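PDB 3WJ7: putative oxidoreductase from Gluconobacter oxydans, which belongs to the short-chain dehydrogenase/reductase family and probably catalyses a coenzyme-dependent oxidation or reduction of carbonyl or alcohol substrates. Local coordinates for residues D201-T213 and S257-Q271. Residues are numbered along the deposited sequence; the frame is centred on the assembly and turned at random.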
ATOM      1  N   ASP A 201     -16.883  -7.190  23.426  1.00 44.70           N
ATOM      2  CA  ASP A 201     -15.827  -6.906  24.399  1.00 47.12           C
ATOM      3  C   ASP A 201     -16.416  -6.221  25.594  1.00 54.45           C
ATOM      4  O   ASP A 201     -16.097  -6.559  26.743  1.00 59.24           O
ATOM      5  CB  ASP A 201     -14.745  -5.966  23.856  1.00 46.46           C
ATOM      6  CG  ASP A 201     -13.921  -6.561  22.693  1.00 44.70           C
ATOM      7  OD1 ASP A 201     -13.725  -7.783  22.582  1.00 41.72           O
ATOM      8  OD2 ASP A 201     -13.457  -5.754  21.869  1.00 50.77           O
ATOM      9  N   CYS A 202     -17.273  -5.244  25.307  1.00 55.15           N
ATOM     10  CA  CYS A 202     -17.935  -4.456  26.315  1.00 52.60           C
ATOM     11  C   CYS A 202     -18.907  -5.277  27.192  1.00 53.77           C
ATOM     12  O   CYS A 202     -18.806  -5.259  28.423  1.00 56.66           O
ATOM     13  CB  CYS A 202     -18.662  -3.291  25.656  1.00 57.02           C
ATOM     14  SG  CYS A 202     -19.569  -2.226  26.796  1.00 65.82           S
ATOM     15  N   ALA A 203     -19.838  -5.989  26.578  1.00 50.14           N
ATOM     16  CA  ALA A 203     -20.785  -6.823  27.316  1.00 50.13           C
ATOM     17  C   ALA A 203     -20.089  -7.839  28.231  1.00 57.08           C
ATOM     18  O   ALA A 203     -20.683  -8.355  29.185  1.00 63.23           O
ATOM     19  CB  ALA A 203     -21.691  -7.529  26.338  1.00 47.59           C
ATOM     20  N   SER A 204     -18.814  -8.085  27.947  1.00 61.48           N
ATOM     21  CA  SER A 204     -18.038  -9.163  28.564  1.00 64.07           C
ATOM     22  C   SER A 204     -17.201  -8.614  29.664  1.00 60.44           C
ATOM     23  O   SER A 204     -16.634  -9.370  30.411  1.00 59.32           O
ATOM     24  CB  SER A 204     -17.089  -9.835  27.538  1.00 70.68           C
ATOM     25  OG  SER A 204     -17.781 -10.656  26.591  1.00 72.12           O
ATOM     26  N   GLY A 205     -17.097  -7.295  29.739  1.00 63.83           N
ATOM     27  CA  GLY A 205     -16.290  -6.651  30.757  1.00 64.35           C
ATOM     28  C   GLY A 205     -14.846  -6.360  30.367  1.00 72.41           C
ATOM     29  O   GLY A 205     -14.142  -5.678  31.121  1.00 79.34           O
ATOM     30  N   ASN A 206     -14.396  -6.850  29.209  1.00 72.03           N
ATOM     31  CA  ASN A 206     -12.974  -6.717  28.813  1.00 79.74           C
ATOM     32  C   ASN A 206     -12.628  -5.514  27.956  1.00 80.94           C
ATOM     33  O   ASN A 206     -11.645  -5.580  27.212  1.00 92.56           O
ATOM     34  CB  ASN A 206     -12.462  -7.950  28.048  1.00 82.01           C
ATOM     35  CG  ASN A 206     -12.733  -9.252  28.768  1.00 91.01           C
ATOM     36  OD1 ASN A 206     -12.707  -9.323  30.006  1.00 94.65           O
ATOM     37  ND2 ASN A 206     -12.997 -10.298  27.991  1.00 88.22           N
ATOM     38  N   MET A 207     -13.412  -4.439  28.023  1.00 72.70           N
ATOM     39  CA  MET A 207     -13.071  -3.233  27.271  1.00 73.46           C
ATOM     40  C   MET A 207     -12.820  -2.054  28.199  1.00 73.57           C
ATOM     41  O   MET A 207     -13.727  -1.273  28.485  1.00 77.98           O
ATOM     42  CB  MET A 207     -14.132  -2.910  26.231  1.00 76.42           C
ATOM     43  CG  MET A 207     -13.775  -1.808  25.243  1.00 69.42           C
ATOM     44  SD  MET A 207     -15.300  -1.496  24.347  1.00 79.21           S
ATOM     45  CE  MET A 207     -16.150  -0.596  25.642  1.00 64.95           C
ATOM     46  N   PRO A 208     -11.568  -1.908  28.650  1.00 73.23           N
ATOM     47  CA  PRO A 208     -11.282  -0.959  29.723  1.00 72.77           C
ATOM     48  C   PRO A 208     -11.279   0.491  29.248  1.00 64.19           C
ATOM     49  O   PRO A 208     -11.617   1.384  30.015  1.00 62.25           O
ATOM     50  CB  PRO A 208      -9.880  -1.380  30.210  1.00 74.27           C
ATOM     51  CG  PRO A 208      -9.328  -2.324  29.164  1.00 77.45           C
ATOM     52  CD  PRO A 208     -10.336  -2.466  28.057  1.00 77.49           C
ATOM     53  N   ALA A 209     -10.902   0.700  27.988  1.00 60.60           N
ATOM     54  CA  ALA A 209     -10.700   2.036  27.427  1.00 58.07           C
ATOM     55  C   ALA A 209     -11.276   2.101  26.033  1.00 58.05           C
ATOM     56  O   ALA A 209     -11.570   1.060  25.409  1.00 57.89           O
ATOM     57  CB  ALA A 209      -9.221   2.407  27.399  1.00 51.21           C
ATOM     58  N   TYR A 210     -11.454   3.334  25.568  1.00 51.34           N
ATOM     59  CA  TYR A 210     -11.996   3.605  24.259  1.00 50.34           C
ATOM     60  C   TYR A 210     -11.822   5.075  23.978  1.00 50.95           C
ATOM     61  O   TYR A 210     -11.689   5.873  24.900  1.00 52.35           O
ATOM     62  CB  TYR A 210     -13.488   3.218  24.166  1.00 47.95           C
ATOM     63  CG  TYR A 210     -14.457   4.107  24.897  1.00 46.43           C
ATOM     64  CD1 TYR A 210     -15.120   5.141  24.239  1.00 51.21           C
ATOM     65  CD2 TYR A 210     -14.738   3.905  26.235  1.00 48.79           C
ATOM     66  CE1 TYR A 210     -16.006   5.982  24.914  1.00 49.67           C
ATOM     67  CE2 TYR A 210     -15.638   4.722  26.922  1.00 47.78           C
ATOM     68  CZ  TYR A 210     -16.272   5.749  26.262  1.00 49.97           C
ATOM     69  OH  TYR A 210     -17.158   6.556  26.950  1.00 54.03           O
ATOM     70  N   VAL A 211     -11.857   5.416  22.697  1.00 49.81           N
ATOM     71  CA  VAL A 211     -11.713   6.779  22.213  1.00 48.48           C
ATOM     72  C   VAL A 211     -13.087   7.234  21.780  1.00 49.65           C
ATOM     73  O   VAL A 211     -13.754   6.545  20.999  1.00 57.18           O
ATOM     74  CB  VAL A 211     -10.719   6.843  21.028  1.00 45.46           C
ATOM     75  CG1 VAL A 211     -10.574   8.264  20.533  1.00 42.26           C
ATOM     76  CG2 VAL A 211      -9.360   6.255  21.425  1.00 44.41           C
ATOM     77  N   GLU A 212     -13.514   8.375  22.315  1.00 48.14           N
ATOM     78  CA  GLU A 212     -14.849   8.913  22.101  1.00 48.28           C
ATOM     79  C   GLU A 212     -15.010   9.247  20.626  1.00 54.41           C
ATOM     80  O   GLU A 212     -14.073   9.675  19.949  1.00 54.75           O
ATOM     81  CB  GLU A 212     -15.069  10.172  22.972  1.00 49.34           C
ATOM     82  CG  GLU A 212     -16.467  10.823  22.959  1.00 54.44           C
ATOM     83  CD  GLU A 212     -17.642   9.876  23.350  1.00 56.19           C
ATOM     84  OE1 GLU A 212     -17.881   8.852  22.676  1.00 53.93           O
ATOM     85  OE2 GLU A 212     -18.372  10.158  24.320  1.00 56.06           O
ATOM     86  N   THR A 213     -16.208   9.007  20.125  1.00 58.12           N
ATOM     87  CA  THR A 213     -16.635   9.555  18.848  1.00 56.19           C
ATOM     88  C   THR A 213     -18.118   9.319  18.578  1.00 50.80           C
ATOM     89  O   THR A 213     -18.814   8.713  19.400  1.00 46.60           O
ATOM     90  CB  THR A 213     -15.788   9.070  17.655  1.00 55.36           C
ATOM     91  OG1 THR A 213     -16.061   9.943  16.547  1.00 66.55           O
ATOM     92  CG2 THR A 213     -16.064   7.612  17.289  1.00 45.43           C
ATOM     93  N   SER A 257     -23.686  -1.830  28.438  1.00 49.25           N
ATOM     94  CA  SER A 257     -23.411  -2.212  29.804  1.00 53.76           C
ATOM     95  C   SER A 257     -24.630  -2.355  30.660  1.00 52.70           C
ATOM     96  O   SER A 257     -24.681  -3.281  31.476  1.00 49.17           O
ATOM     97  CB  SER A 257     -22.466  -1.225  30.441  1.00 53.76           C
ATOM     98  OG  SER A 257     -21.246  -1.306  29.723  1.00 64.75           O
ATOM     99  N   GLN A 258     -25.587  -1.436  30.500  1.00 53.03           N
ATOM    100  CA  GLN A 258     -26.815  -1.510  31.289  1.00 57.41           C
ATOM    101  C   GLN A 258     -27.676  -2.726  30.902  1.00 57.36           C
ATOM    102  O   GLN A 258     -28.154  -3.408  31.789  1.00 61.24           O
ATOM    103  CB  GLN A 258     -27.578  -0.170  31.373  1.00 61.03           C
ATOM    104  CG  GLN A 258     -28.766   0.052  30.447  1.00 70.60           C
ATOM    105  CD  GLN A 258     -29.099   1.546  30.278  1.00 79.61           C
ATOM    106  OE1 GLN A 258     -30.225   1.908  29.922  1.00 83.94           O
ATOM    107  NE2 GLN A 258     -28.115   2.419  30.529  1.00 73.54           N
ATOM    108  N   ILE A 259     -27.798  -3.021  29.607  1.00 54.55           N
ATOM    109  CA  ILE A 259     -28.484  -4.205  29.108  1.00 51.87           C
ATOM    110  C   ILE A 259     -27.760  -5.512  29.499  1.00 57.96           C
ATOM    111  O   ILE A 259     -28.404  -6.542  29.782  1.00 56.19           O
ATOM    112  CB  ILE A 259     -28.622  -4.172  27.572  1.00 49.24           C
ATOM    113  CG1 ILE A 259     -29.488  -3.006  27.092  1.00 47.12           C
ATOM    114  CG2 ILE A 259     -29.272  -5.449  27.059  1.00 49.14           C
ATOM    115  CD1 ILE A 259     -29.117  -2.529  25.698  1.00 41.85           C
ATOM    116  N   ALA A 260     -26.431  -5.488  29.501  1.00 57.85           N
ATOM    117  CA  ALA A 260     -25.674  -6.698  29.785  1.00 58.06           C
ATOM    118  C   ALA A 260     -25.446  -6.883  31.280  1.00 64.42           C
ATOM    119  O   ALA A 260     -24.755  -7.824  31.678  1.00 66.24           O
ATOM    120  CB  ALA A 260     -24.347  -6.676  29.055  1.00 56.44           C
ATOM    121  N   GLY A 261     -26.016  -5.986  32.099  1.00 67.00           N
ATOM    122  CA  GLY A 261     -25.786  -5.968  33.562  1.00 63.98           C
ATOM    123  C   GLY A 261     -24.321  -5.846  34.014  1.00 65.67           C
ATOM    124  O   GLY A 261     -23.911  -6.495  34.987  1.00 67.36           O
ATOM    125  N   VAL A 262     -23.525  -5.014  33.342  1.00 58.53           N
ATOM    126  CA  VAL A 262     -22.096  -4.934  33.670  1.00 58.46           C
ATOM    127  C   VAL A 262     -21.639  -3.476  33.917  1.00 60.35           C
ATOM    128  O   VAL A 262     -22.374  -2.531  33.609  1.00 62.12           O
ATOM    129  CB  VAL A 262     -21.246  -5.673  32.591  1.00 58.37           C
ATOM    130  CG1 VAL A 262     -20.890  -4.767  31.408  1.00 46.68           C
ATOM    131  CG2 VAL A 262     -20.001  -6.280  33.218  1.00 60.93           C
ATOM    132  N   LYS A 263     -20.447  -3.284  34.476  1.00 57.48           N
ATOM    133  CA  LYS A 263     -19.931  -1.923  34.676  1.00 64.81           C
ATOM    134  C   LYS A 263     -19.485  -1.277  33.349  1.00 62.50           C
ATOM    135  O   LYS A 263     -18.783  -1.930  32.573  1.00 57.83           O
ATOM    136  CB  LYS A 263     -18.777  -1.926  35.688  1.00 69.51           C
ATOM    137  CG  LYS A 263     -19.251  -2.287  37.089  1.00 83.65           C
ATOM    138  CD  LYS A 263     -18.666  -1.375  38.148  1.00 91.43           C
ATOM    139  CE  LYS A 263     -19.477  -1.477  39.429  1.00 96.67           C
ATOM    140  NZ  LYS A 263     -18.781  -0.758  40.534  1.00 98.33           N
ATOM    141  N   PRO A 264     -19.882  -0.009  33.084  1.00 58.50           N
ATOM    142  CA  PRO A 264     -19.495   0.679  31.821  1.00 60.65           C
ATOM    143  C   PRO A 264     -17.997   0.982  31.831  1.00 60.38           C
ATOM    144  O   PRO A 264     -17.404   0.955  32.898  1.00 66.09           O
ATOM    145  CB  PRO A 264     -20.320   1.973  31.851  1.00 61.65           C
ATOM    146  CG  PRO A 264     -20.607   2.200  33.311  1.00 58.22           C
ATOM    147  CD  PRO A 264     -20.758   0.831  33.919  1.00 57.96           C
ATOM    148  N   PRO A 265     -17.383   1.260  30.663  1.00 62.46           N
ATOM    149  CA  PRO A 265     -15.893   1.298  30.660  1.00 64.98           C
ATOM    150  C   PRO A 265     -15.353   2.467  31.479  1.00 64.51           C
ATOM    151  O   PRO A 265     -15.943   3.552  31.474  1.00 67.06           O
ATOM    152  CB  PRO A 265     -15.519   1.451  29.164  1.00 66.73           C
ATOM    153  CG  PRO A 265     -16.816   1.582  28.398  1.00 61.57           C
ATOM    154  CD  PRO A 265     -17.953   1.744  29.389  1.00 66.70           C
ATOM    155  N   ALA A 266     -14.263   2.234  32.195  1.00 60.02           N
ATOM    156  CA  ALA A 266     -13.748   3.201  33.162  1.00 60.59           C
ATOM    157  C   ALA A 266     -13.105   4.434  32.507  1.00 60.75           C
ATOM    158  O   ALA A 266     -13.170   5.549  33.049  1.00 52.19           O
ATOM    159  CB  ALA A 266     -12.752   2.504  34.085  1.00 58.00           C
ATOM    160  N   VAL A 267     -12.504   4.201  31.334  1.00 59.15           N
ATOM    161  CA  VAL A 267     -11.570   5.118  30.697  1.00 58.60           C
ATOM    162  C   VAL A 267     -12.070   5.665  29.359  1.00 54.51           C
ATOM    163  O   VAL A 267     -12.206   4.934  28.375  1.00 51.71           O
ATOM    164  CB  VAL A 267     -10.240   4.386  30.464  1.00 65.30           C
ATOM    165  CG1 VAL A 267      -9.109   5.362  30.148  1.00 60.37           C
ATOM    166  CG2 VAL A 267      -9.914   3.532  31.678  1.00 67.01           C
ATOM    167  N   LYS A 268     -12.339   6.959  29.316  1.00 52.10           N
ATOM    168  CA  LYS A 268     -12.806   7.547  28.087  1.00 50.85           C
ATOM    169  C   LYS A 268     -11.795   8.570  27.561  1.00 51.22           C
ATOM    170  O   LYS A 268     -11.612   9.630  28.148  1.00 57.63           O
ATOM    171  CB  LYS A 268     -14.185   8.173  28.264  1.00 49.56           C
ATOM    172  CG  LYS A 268     -14.693   8.826  26.983  1.00 59.29           C
ATOM    173  CD  LYS A 268     -15.161  10.255  27.188  1.00 64.71           C
ATOM    174  CE  LYS A 268     -16.646  10.301  27.506  1.00 70.47           C
ATOM    175  NZ  LYS A 268     -17.049  11.710  27.738  1.00 74.51           N
ATOM    176  N   LEU A 269     -11.161   8.264  26.443  1.00 48.81           N
ATOM    177  CA  LEU A 269     -10.176   9.167  25.870  1.00 50.22           C
ATOM    178  C   LEU A 269     -10.778  10.190  24.897  1.00 49.07           C
ATOM    179  O   LEU A 269     -11.322   9.798  23.867  1.00 50.83           O
ATOM    180  CB  LEU A 269      -9.113   8.328  25.164  1.00 53.80           C
ATOM    181  CG  LEU A 269      -8.552   7.181  26.007  1.00 57.63           C
ATOM    182  CD1 LEU A 269      -7.445   6.555  25.175  1.00 58.47           C
ATOM    183  CD2 LEU A 269      -8.035   7.669  27.358  1.00 53.42           C
ATOM    184  N   LYS A 270     -10.682  11.490  25.195  1.00 46.47           N
ATOM    185  CA  LYS A 270     -11.248  12.490  24.283  1.00 44.09           C
ATOM    186  C   LYS A 270     -10.377  12.512  23.017  1.00 50.09           C
ATOM    187  O   LYS A 270      -9.162  12.229  23.039  1.00 44.87           O
ATOM    188  CB  LYS A 270     -11.300  13.881  24.893  1.00 44.96           C
ATOM    189  CG  LYS A 270     -12.252  14.056  26.054  1.00 52.58           C
ATOM    190  CD  LYS A 270     -12.143  15.452  26.651  1.00 58.33           C
ATOM    191  CE  LYS A 270     -12.742  15.449  28.056  1.00 67.74           C
ATOM    192  NZ  LYS A 270     -11.963  16.279  29.033  1.00 71.77           N
ATOM    193  N   GLN A 271     -11.005  12.854  21.907  1.00 56.28           N
ATOM    194  CA  GLN A 271     -10.336  12.730  20.635  1.00 57.48           C
ATOM    195  C   GLN A 271      -9.276  13.809  20.536  1.00 54.72           C
ATOM    196  O   GLN A 271      -8.238  13.616  19.898  1.00 56.14           O
ATOM    197  CB  GLN A 271     -11.343  12.805  19.483  1.00 61.54           C
ATOM    198  CG  GLN A 271     -10.957  11.942  18.286  1.00 58.85           C
ATOM    199  CD  GLN A 271     -12.152  11.319  17.616  1.00 62.70           C
ATOM    200  OE1 GLN A 271     -13.258  11.863  17.666  1.00 69.55           O
ATOM    201  NE2 GLN A 271     -11.946  10.163  16.992  1.00 63.70           N
TER
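The phenol of Y210 lies against the aliphatic chain of K268 on one face of the short parallel sheet formed by 209-211 and 267-269, whose axes run 21° apart. The backbone bond from L269 N to Y210 O (2.9 Å) is nearly straight, and E212 N returns to L269 O at 3.0 Å; towards the start of the pair the bonding slackens, where V267 N donates to P208 O and Y210 N makes a weak, bent bond to V267 O.

The Y210 side chain leaves the strand with CG between the backbone N and the carbonyl carbon (chi1 72°), which swings the ring over towards 257-271. From CB onward, Y210 CD2 is the first atom to meet the partner, lying 3.5 Å from V267 O. Y210 CE2 meets P265 CG at 3.7 Å, Y210 CE1 comes against K268 CG, and at the far end CZ and OH run against the same lysine chain, with Y210 OH 3.4 Å from K268 CG. K268 CA sits over one ring face, displaced toward the rim; F253 meets the ring edge-to-face, and W283 of the second subunit also packs on it. With an alanine in place of Y210, P265 and the K268 chain would probably be left with a gap between them and F253 without its edge-to-face partner.

P265 is gripped from a second direction by M207, whose bent chain lies alongside the proline and brings M207 CE to 3.6 Å from P265 CG. Beyond the ring, K268 NZ and E212 OE2 form a salt bridge that is long, at 4.0 Å, while E212 OE1 accepts a bond from G250 N. Where the two helices end, A203 CB touches A260 CB, and G205 and G261 each close a Schellman motif. Two helix-turn-strand segments thus run side by side, joining their strands into a small parallel sheet separate from the large mixed sheet of the NAD(P)-binding Rossmann fold, consistent with an extended short-chain dehydrogenase/reductase.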